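Local coordinates for glutaconate coenzyme a-transferase (Acidaminococcus fermentans, PDB 1POI), which catalyses the transfer of coenzyme A from acetyl-CoA to glutaconate or (R)-2-hydroxyglutarate in the hydroxyglutarate pathway of glutamate degradation, at residues Tyr69-Thr74 and Leu95-Tyr100; Thr27-Tyr32 and His178-Ser183. All blocks are in the same frame, centred on the assembly; numbering follows the deposited sequence.

Interaction 1. Residues Tyr69-Thr74 and Leu95-Tyr100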
ATOM      1  N   TYR A  69      -0.454 -42.889  -8.842  1.00 17.66           N
ATOM      2  CA  TYR A  69       0.094 -41.668  -8.270  1.00 17.18           C
ATOM      3  C   TYR A  69       1.443 -41.388  -8.922  1.00 18.00           C
ATOM      4  O   TYR A  69       2.309 -42.280  -8.962  1.00 17.21           O
ATOM      5  CB  TYR A  69       0.246 -41.896  -6.766  1.00 18.92           C
ATOM      6  CG  TYR A  69       0.884 -40.789  -5.978  1.00 21.42           C
ATOM      7  CD1 TYR A  69       0.288 -39.521  -5.881  1.00 20.42           C
ATOM      8  CD2 TYR A  69       2.079 -41.017  -5.293  1.00 21.52           C
ATOM      9  CE1 TYR A  69       0.877 -38.512  -5.112  1.00 20.40           C
ATOM     10  CE2 TYR A  69       2.667 -40.029  -4.530  1.00 21.60           C
ATOM     11  CZ  TYR A  69       2.071 -38.782  -4.438  1.00 20.70           C
ATOM     12  OH  TYR A  69       2.676 -37.829  -3.655  1.00 20.97           O
ATOM     13  N   ILE A  70       1.590 -40.186  -9.494  1.00 15.43           N
ATOM     14  CA  ILE A  70       2.829 -39.789 -10.176  1.00 15.91           C
ATOM     15  C   ILE A  70       3.623 -39.024  -9.113  1.00 16.82           C
ATOM     16  O   ILE A  70       3.244 -37.932  -8.689  1.00 18.00           O
ATOM     17  CB  ILE A  70       2.552 -38.918 -11.480  1.00 15.34           C
ATOM     18  CG1 ILE A  70       1.406 -39.512 -12.329  1.00  9.17           C
ATOM     19  CG2 ILE A  70       3.810 -38.849 -12.353  1.00 12.13           C
ATOM     20  CD1 ILE A  70       1.575 -40.969 -12.724  1.00  2.00           C
ATOM     21  N   ASN A  71       4.776 -39.562  -8.765  1.00 15.39           N
ATOM     22  CA  ASN A  71       5.548 -39.026  -7.664  1.00 18.01           C
ATOM     23  C   ASN A  71       6.957 -38.469  -7.848  1.00 19.83           C
ATOM     24  O   ASN A  71       7.791 -39.017  -8.605  1.00 15.07           O
ATOM     25  CB  ASN A  71       5.603 -40.122  -6.595  1.00 19.41           C
ATOM     26  CG  ASN A  71       6.142 -39.633  -5.291  1.00 19.76           C
ATOM     27  OD1 ASN A  71       5.442 -38.933  -4.551  1.00 17.61           O
ATOM     28  ND2 ASN A  71       7.397 -39.975  -5.000  1.00 14.69           N
ATOM     29  N   CYS A  72       7.231 -37.424  -7.058  1.00 20.56           N
ATOM     30  CA  CYS A  72       8.548 -36.773  -7.027  1.00 18.97           C
ATOM     31  C   CYS A  72       9.032 -36.608  -5.581  1.00 17.30           C
ATOM     32  O   CYS A  72      10.209 -36.838  -5.304  1.00 18.08           O
ATOM     33  CB  CYS A  72       8.556 -35.430  -7.763  1.00 13.05           C
ATOM     34  SG  CYS A  72       7.506 -34.120  -7.092  1.00 14.40           S
ATOM     35  N   TYR A  73       8.100 -36.333  -4.662  1.00 16.33           N
ATOM     36  CA  TYR A  73       8.402 -36.128  -3.250  1.00 14.62           C
ATOM     37  C   TYR A  73       7.111 -36.086  -2.421  1.00 18.07           C
ATOM     38  O   TYR A  73       6.159 -35.369  -2.786  1.00 18.64           O
ATOM     39  CB  TYR A  73       9.172 -34.797  -3.104  1.00 15.25           C
ATOM     40  CG  TYR A  73       9.404 -34.318  -1.689  1.00 11.39           C
ATOM     41  CD1 TYR A  73       8.451 -33.536  -1.032  1.00 10.64           C
ATOM     42  CD2 TYR A  73      10.553 -34.686  -0.995  1.00 12.25           C
ATOM     43  CE1 TYR A  73       8.622 -33.135   0.291  1.00 12.43           C
ATOM     44  CE2 TYR A  73      10.744 -34.295   0.326  1.00 14.02           C
ATOM     45  CZ  TYR A  73       9.771 -33.521   0.965  1.00 17.73           C
ATOM     46  OH  TYR A  73       9.949 -33.171   2.290  1.00 23.26           O
ATOM     47  N   THR A  74       7.076 -36.838  -1.314  1.00 19.63           N
ATOM     48  CA  THR A  74       5.897 -36.849  -0.430  1.00 21.54           C
ATOM     49  C   THR A  74       6.266 -36.854   1.058  1.00 20.94           C
ATOM     50  O   THR A  74       6.606 -37.894   1.614  1.00 17.39           O
ATOM     51  CB  THR A  74       4.973 -38.063  -0.694  1.00 22.19           C
ATOM     52  OG1 THR A  74       4.957 -38.347  -2.095  1.00 28.59           O
ATOM     53  CG2 THR A  74       3.551 -37.752  -0.257  1.00 17.50           C
ATOM     54  N   LEU A  95      -0.391 -49.626  -3.898  1.00 12.88           N
ATOM     55  CA  LEU A  95      -0.508 -48.349  -4.611  1.00 11.72           C
ATOM     56  C   LEU A  95       0.277 -48.394  -5.919  1.00 12.68           C
ATOM     57  O   LEU A  95       1.432 -48.851  -5.929  1.00 11.07           O
ATOM     58  CB  LEU A  95       0.046 -47.220  -3.731  1.00 10.80           C
ATOM     59  CG  LEU A  95       0.290 -45.828  -4.327  1.00  8.45           C
ATOM     60  CD1 LEU A  95      -1.055 -45.103  -4.492  1.00  3.95           C
ATOM     61  CD2 LEU A  95       1.261 -45.034  -3.430  1.00  2.00           C
ATOM     62  N   THR A  96      -0.371 -47.983  -7.016  1.00 14.00           N
ATOM     63  CA  THR A  96       0.254 -47.937  -8.353  1.00 14.23           C
ATOM     64  C   THR A  96       1.001 -46.603  -8.366  1.00 10.21           C
ATOM     65  O   THR A  96       0.370 -45.538  -8.307  1.00  6.53           O
ATOM     66  CB  THR A  96      -0.803 -47.875  -9.525  1.00 16.72           C
ATOM     67  OG1 THR A  96      -1.869 -48.812  -9.321  1.00 20.11           O
ATOM     68  CG2 THR A  96      -0.136 -48.188 -10.844  1.00 17.32           C
ATOM     69  N   MET A  97       2.311 -46.631  -8.548  1.00 10.54           N
ATOM     70  CA  MET A  97       3.056 -45.372  -8.503  1.00 14.69           C
ATOM     71  C   MET A  97       4.272 -45.216  -9.405  1.00 13.59           C
ATOM     72  O   MET A  97       5.108 -46.118  -9.509  1.00 13.37           O
ATOM     73  CB  MET A  97       3.505 -45.121  -7.057  1.00 21.35           C
ATOM     74  CG  MET A  97       4.320 -43.857  -6.849  1.00 25.97           C
ATOM     75  SD  MET A  97       4.940 -43.747  -5.203  1.00 29.23           S
ATOM     76  CE  MET A  97       6.552 -44.352  -5.486  1.00 26.11           C
ATOM     77  N   GLU A  98       4.406 -44.028  -9.986  1.00 13.34           N
ATOM     78  CA  GLU A  98       5.545 -43.717 -10.848  1.00 15.45           C
ATOM     79  C   GLU A  98       6.394 -42.632 -10.172  1.00 17.10           C
ATOM     80  O   GLU A  98       5.882 -41.807  -9.421  1.00 16.45           O
ATOM     81  CB  GLU A  98       5.067 -43.220 -12.221  1.00 13.40           C
ATOM     82  CG  GLU A  98       6.154 -43.147 -13.275  1.00 17.24           C
ATOM     83  CD  GLU A  98       6.985 -44.429 -13.388  1.00 20.54           C
ATOM     84  OE1 GLU A  98       7.932 -44.596 -12.603  1.00 22.13           O
ATOM     85  OE2 GLU A  98       6.714 -45.271 -14.266  1.00 21.65           O
ATOM     86  N   ASP A  99       7.693 -42.659 -10.426  1.00 18.09           N
ATOM     87  CA  ASP A  99       8.616 -41.679  -9.888  1.00 19.12           C
ATOM     88  C   ASP A  99       9.257 -40.885 -10.999  1.00 20.73           C
ATOM     89  O   ASP A  99       9.868 -41.458 -11.903  1.00 21.03           O
ATOM     90  CB  ASP A  99       9.782 -42.361  -9.171  1.00 21.31           C
ATOM     91  CG  ASP A  99       9.538 -42.567  -7.709  1.00 21.28           C
ATOM     92  OD1 ASP A  99       9.012 -41.642  -7.030  1.00 19.84           O
ATOM     93  OD2 ASP A  99       9.899 -43.669  -7.248  1.00 21.12           O
ATOM     94  N   TYR A 100       9.144 -39.570 -10.902  1.00 22.95           N
ATOM     95  CA  TYR A 100       9.797 -38.641 -11.824  1.00 24.44           C
ATOM     96  C   TYR A 100      10.535 -37.688 -10.870  1.00 22.63           C
ATOM     97  O   TYR A 100      10.199 -37.596  -9.683  1.00 20.23           O
ATOM     98  CB  TYR A 100       8.787 -37.805 -12.645  1.00 26.45           C
ATOM     99  CG  TYR A 100       8.124 -38.503 -13.823  1.00 28.21           C
ATOM    100  CD1 TYR A 100       8.855 -38.870 -14.958  1.00 27.32           C
ATOM    101  CD2 TYR A 100       6.763 -38.782 -13.810  1.00 27.34           C
ATOM    102  CE1 TYR A 100       8.241 -39.497 -16.045  1.00 24.08           C
ATOM    103  CE2 TYR A 100       6.149 -39.408 -14.890  1.00 27.68           C
ATOM    104  CZ  TYR A 100       6.890 -39.762 -15.998  1.00 26.00           C
ATOM    105  OH  TYR A 100       6.262 -40.393 -17.043  1.00 23.62           O
TER
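Strands 69-71 and 96-99 run parallel, their axes 24° apart, with Y69 paired to M97, I70 to E98 and N71 to D99. Four backbone bonds join the segments: Y69 N to T96 O, E98 N to Y69 O, N71 N to E98 O and Y100 N to N71 O. Segment 95-100 uses both the N-H and the C=O of E98.

Y69, N71, M97 and D99 share one face of the sheet. With CG anti to the backbone N, the M97 chain lies beside the Y69 side chain and points the same way. Its CG packs 3.9 Å from Y69 CD2. Its sulfur sits at the edge of the Y69 ring, SD 5.3 Å from the centroid, a Met-aromatic contact. M97 SD also touches N71 CB at 3.9 Å. Y69 OH is hydrogen-bonded to T74 OG1 at 2.8 Å, which ties the ring to the chain beyond strand 69-71.

N71 and D99 lie side by side. N71 ND2 donates to D99 OD1 at 3.1 Å in an almost straight bond (177°) in the amide plane; the carboxylate is turned 58° from it. ND2 also bonds the backbone of another protein chain. D99 OD2 has further partners, a basic and an aromatic side chain of another protein chain.

I70 and E98 lie on the other face. Just past strand 96-99, the edge of the Y100 ring meets I70 CG2, with Y100 CD2 at 3.3 Å. I70 CD1 is 4.2 Å from E98 CB. The E98 carboxylate turns away to salt bridges with K150 and R140, and OE1 also accepts from G134 N.

Strand 96-99 is outermost in the parallel sheet within this chain. Helix 84-92 covers the M97 and N71 face through F86 and F90, and helix 102-114 packs on I70 through I105.

Interaction 2. Residues Thr27-Tyr32 and His178-Ser183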
ATOM      1  N   THR A  27       3.970 -28.107   3.306  1.00 16.07           N
ATOM      2  CA  THR A  27       3.195 -27.530   4.416  1.00 15.89           C
ATOM      3  C   THR A  27       2.857 -26.069   4.147  1.00 15.89           C
ATOM      4  O   THR A  27       2.521 -25.331   5.073  1.00 18.73           O
ATOM      5  CB  THR A  27       3.921 -27.587   5.764  1.00 14.35           C
ATOM      6  OG1 THR A  27       5.114 -26.792   5.702  1.00 18.06           O
ATOM      7  CG2 THR A  27       4.276 -29.005   6.117  1.00 17.28           C
ATOM      8  N   ASP A  28       2.946 -25.646   2.890  1.00 14.73           N
ATOM      9  CA  ASP A  28       2.635 -24.262   2.523  1.00 14.77           C
ATOM     10  C   ASP A  28       1.487 -24.200   1.500  1.00 14.78           C
ATOM     11  O   ASP A  28       1.580 -24.782   0.421  1.00 18.51           O
ATOM     12  CB  ASP A  28       3.901 -23.548   1.991  1.00  6.66           C
ATOM     13  CG  ASP A  28       3.713 -22.023   1.813  1.00  9.77           C
ATOM     14  OD1 ASP A  28       2.570 -21.499   1.902  1.00 10.64           O
ATOM     15  OD2 ASP A  28       4.732 -21.329   1.588  1.00 11.89           O
ATOM     16  N   ARG A  29       0.411 -23.504   1.863  1.00 11.47           N
ATOM     17  CA  ARG A  29      -0.763 -23.313   1.008  1.00 12.04           C
ATOM     18  C   ARG A  29      -1.381 -24.528   0.279  1.00 14.12           C
ATOM     19  O   ARG A  29      -1.611 -24.478  -0.925  1.00 16.05           O
ATOM     20  CB  ARG A  29      -0.523 -22.158   0.025  1.00  8.52           C
ATOM     21  CG  ARG A  29      -1.714 -21.156  -0.060  1.00 10.08           C
ATOM     22  CD  ARG A  29      -1.515 -20.085  -1.135  1.00  7.46           C
ATOM     23  NE  ARG A  29      -1.200 -20.704  -2.419  1.00 15.72           N
ATOM     24  CZ  ARG A  29       0.008 -20.671  -2.976  1.00 21.03           C
ATOM     25  NH1 ARG A  29       0.985 -20.024  -2.377  1.00 27.59           N
ATOM     26  NH2 ARG A  29       0.306 -21.435  -4.016  1.00 21.78           N
ATOM     27  N   LYS A  30      -1.675 -25.597   1.018  1.00 13.26           N
ATOM     28  CA  LYS A  30      -2.303 -26.808   0.480  1.00 13.70           C
ATOM     29  C   LYS A  30      -3.852 -26.700   0.586  1.00 16.63           C
ATOM     30  O   LYS A  30      -4.390 -26.207   1.583  1.00 22.34           O
ATOM     31  CB  LYS A  30      -1.843 -28.018   1.289  1.00 11.31           C
ATOM     32  CG  LYS A  30      -1.099 -29.068   0.507  1.00  8.88           C
ATOM     33  CD  LYS A  30       0.296 -28.642   0.220  1.00  6.17           C
ATOM     34  CE  LYS A  30       0.976 -29.678  -0.626  1.00 10.64           C
ATOM     35  NZ  LYS A  30       0.229 -29.836  -1.917  1.00 15.23           N
ATOM     36  N   PRO A  31      -4.596 -27.183  -0.416  1.00 17.10           N
ATOM     37  CA  PRO A  31      -6.053 -27.056  -0.274  1.00 17.69           C
ATOM     38  C   PRO A  31      -6.691 -28.139   0.634  1.00 20.05           C
ATOM     39  O   PRO A  31      -7.365 -29.070   0.152  1.00 22.17           O
ATOM     40  CB  PRO A  31      -6.526 -27.150  -1.721  1.00 14.84           C
ATOM     41  CG  PRO A  31      -5.546 -28.162  -2.292  1.00 14.09           C
ATOM     42  CD  PRO A  31      -4.225 -27.677  -1.755  1.00 15.30           C
ATOM     43  N   TYR A  32      -6.539 -27.978   1.950  1.00 18.97           N
ATOM     44  CA  TYR A  32      -7.080 -28.940   2.921  1.00 13.56           C
ATOM     45  C   TYR A  32      -8.600 -29.016   3.067  1.00 12.74           C
ATOM     46  O   TYR A  32      -9.151 -30.110   3.038  1.00 10.06           O
ATOM     47  CB  TYR A  32      -6.430 -28.763   4.300  1.00 10.90           C
ATOM     48  CG  TYR A  32      -5.126 -29.512   4.422  1.00  6.53           C
ATOM     49  CD1 TYR A  32      -5.117 -30.873   4.633  1.00  3.54           C
ATOM     50  CD2 TYR A  32      -3.908 -28.870   4.268  1.00  3.49           C
ATOM     51  CE1 TYR A  32      -3.943 -31.577   4.675  1.00  2.00           C
ATOM     52  CE2 TYR A  32      -2.731 -29.575   4.308  1.00  2.00           C
ATOM     53  CZ  TYR A  32      -2.761 -30.928   4.509  1.00  2.00           C
ATOM     54  OH  TYR A  32      -1.603 -31.664   4.493  1.00  4.64           O
ATOM     55  N   HIS A 178      -5.765 -23.183  -3.283  1.00  9.65           N
ATOM     56  CA  HIS A 178      -6.243 -22.307  -2.220  1.00 11.14           C
ATOM     57  C   HIS A 178      -5.602 -20.915  -2.302  1.00 12.76           C
ATOM     58  O   HIS A 178      -4.385 -20.788  -2.315  1.00 16.75           O
ATOM     59  CB  HIS A 178      -5.962 -22.932  -0.852  1.00 10.75           C
ATOM     60  CG  HIS A 178      -6.590 -22.182   0.271  1.00  8.96           C
ATOM     61  ND1 HIS A 178      -7.950 -22.168   0.472  1.00 13.13           N
ATOM     62  CD2 HIS A 178      -6.074 -21.294   1.145  1.00 14.49           C
ATOM     63  CE1 HIS A 178      -8.250 -21.289   1.409  1.00 16.06           C
ATOM     64  NE2 HIS A 178      -7.126 -20.744   1.834  1.00 18.90           N
ATOM     65  N   ALA A 179      -6.408 -19.868  -2.311  1.00 11.15           N
ATOM     66  CA  ALA A 179      -5.858 -18.533  -2.429  1.00 10.31           C
ATOM     67  C   ALA A 179      -6.409 -17.593  -1.364  1.00 13.66           C
ATOM     68  O   ALA A 179      -7.423 -17.901  -0.729  1.00 14.15           O
ATOM     69  CB  ALA A 179      -6.165 -18.006  -3.798  1.00 13.71           C
ATOM     70  N   GLN A 180      -5.778 -16.428  -1.197  1.00 12.66           N
ATOM     71  CA  GLN A 180      -6.218 -15.474  -0.183  1.00 11.03           C
ATOM     72  C   GLN A 180      -7.444 -14.670  -0.548  1.00 11.34           C
ATOM     73  O   GLN A 180      -8.240 -14.337   0.328  1.00 14.84           O
ATOM     74  CB  GLN A 180      -5.094 -14.543   0.245  1.00  6.03           C
ATOM     75  CG  GLN A 180      -3.959 -15.249   0.946  1.00  4.42           C
ATOM     76  CD  GLN A 180      -3.009 -15.851  -0.037  1.00  8.09           C
ATOM     77  OE1 GLN A 180      -3.293 -15.892  -1.228  1.00 15.75           O
ATOM     78  NE2 GLN A 180      -1.848 -16.249   0.423  1.00  9.74           N
ATOM     79  N   GLN A 181      -7.608 -14.343  -1.821  1.00 12.51           N
ATOM     80  CA  GLN A 181      -8.788 -13.573  -2.250  1.00 13.65           C
ATOM     81  C   GLN A 181      -9.229 -13.982  -3.657  1.00 12.65           C
ATOM     82  O   GLN A 181      -8.393 -14.362  -4.504  1.00 13.58           O
ATOM     83  CB  GLN A 181      -8.494 -12.067  -2.253  1.00 13.52           C
ATOM     84  CG  GLN A 181      -7.914 -11.498  -0.976  1.00  9.50           C
ATOM     85  CD  GLN A 181      -7.392 -10.103  -1.182  1.00 11.04           C
ATOM     86  OE1 GLN A 181      -6.344  -9.916  -1.805  1.00 12.03           O
ATOM     87  NE2 GLN A 181      -8.124  -9.110  -0.688  1.00  9.10           N
ATOM     88  N   ALA A 182     -10.528 -13.879  -3.904  1.00  6.23           N
ATOM     89  CA  ALA A 182     -11.106 -14.222  -5.193  1.00  6.38           C
ATOM     90  C   ALA A 182     -12.396 -13.438  -5.345  1.00  9.15           C
ATOM     91  O   ALA A 182     -12.942 -12.941  -4.358  1.00 11.85           O
ATOM     92  CB  ALA A 182     -11.372 -15.708  -5.278  1.00  2.00           C
ATOM     93  N   SER A 183     -12.812 -13.222  -6.584  1.00 10.29           N
ATOM     94  CA  SER A 183     -14.041 -12.482  -6.863  1.00 13.52           C
ATOM     95  C   SER A 183     -15.172 -13.446  -7.250  1.00 17.01           C
ATOM     96  O   SER A 183     -14.935 -14.654  -7.472  1.00 21.53           O
ATOM     97  CB  SER A 183     -13.796 -11.495  -8.009  1.00 15.05           C
ATOM     98  OG  SER A 183     -12.936 -12.062  -8.996  1.00 14.72           O
TER
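H178, R29 and P31 carry this contact, in which the loop before helix 32-40 lies against the C-terminal end of strand 174-179 in the parallel, Rossmann-like sheet. P31 is the centre of an inverse gamma turn, closed by Y32 N to K30 O, and also the helix N-cap. The CB of H178 is directed at the loop, 4.2 Å from P31 CA and 4.3 Å from P31 CB. The imidazole is held by T210 at ND1 and E212 at NE2.

R29 reaches strand 174-179 with its side chain. A bend at chi3 (53°) sets CD and the NE edge of the guanidinium against H178 O, CD at 3.2 Å. Beyond NE, NH2 forms a salt bridge with D197 and NH1 bonds G193 O. With an alanine in place of R29, D197 would probably lose its charged mate and a gap would open beside H178 O. The R29 and Q180 side chains cross at about a right angle, and Q180 OE1 is held by the backbone of W191. Q180 and Q181 form a classic beta bulge opposite R189.

R29 NE gives H178 O a weak bond of 3.2 Å, bent to 121° at the hydrogen, near the guanidinium plane.

Overall arrangement
Both interactions reach the same parallel sheet. Interaction 1 joins a strand at the edge of the sheet within this chain, 96-99, to its neighbour 66-71. Interaction 2 meets strand 174-179, on the far side of strands 46-49 and 19-22. Their centres are about 24 Å apart, on opposite sides of the chain's centre. Their nearest atoms are about 7 Å apart, so they do not touch. Along the chain, both segments of interaction 1 fall between 27-32 and 178-183. All four segments belong to the coenzyme A transferase family region. Another protein chain bonds D99 and N71 in interaction 1. At interaction 2, packing from another protein chain reaches T27 and D28.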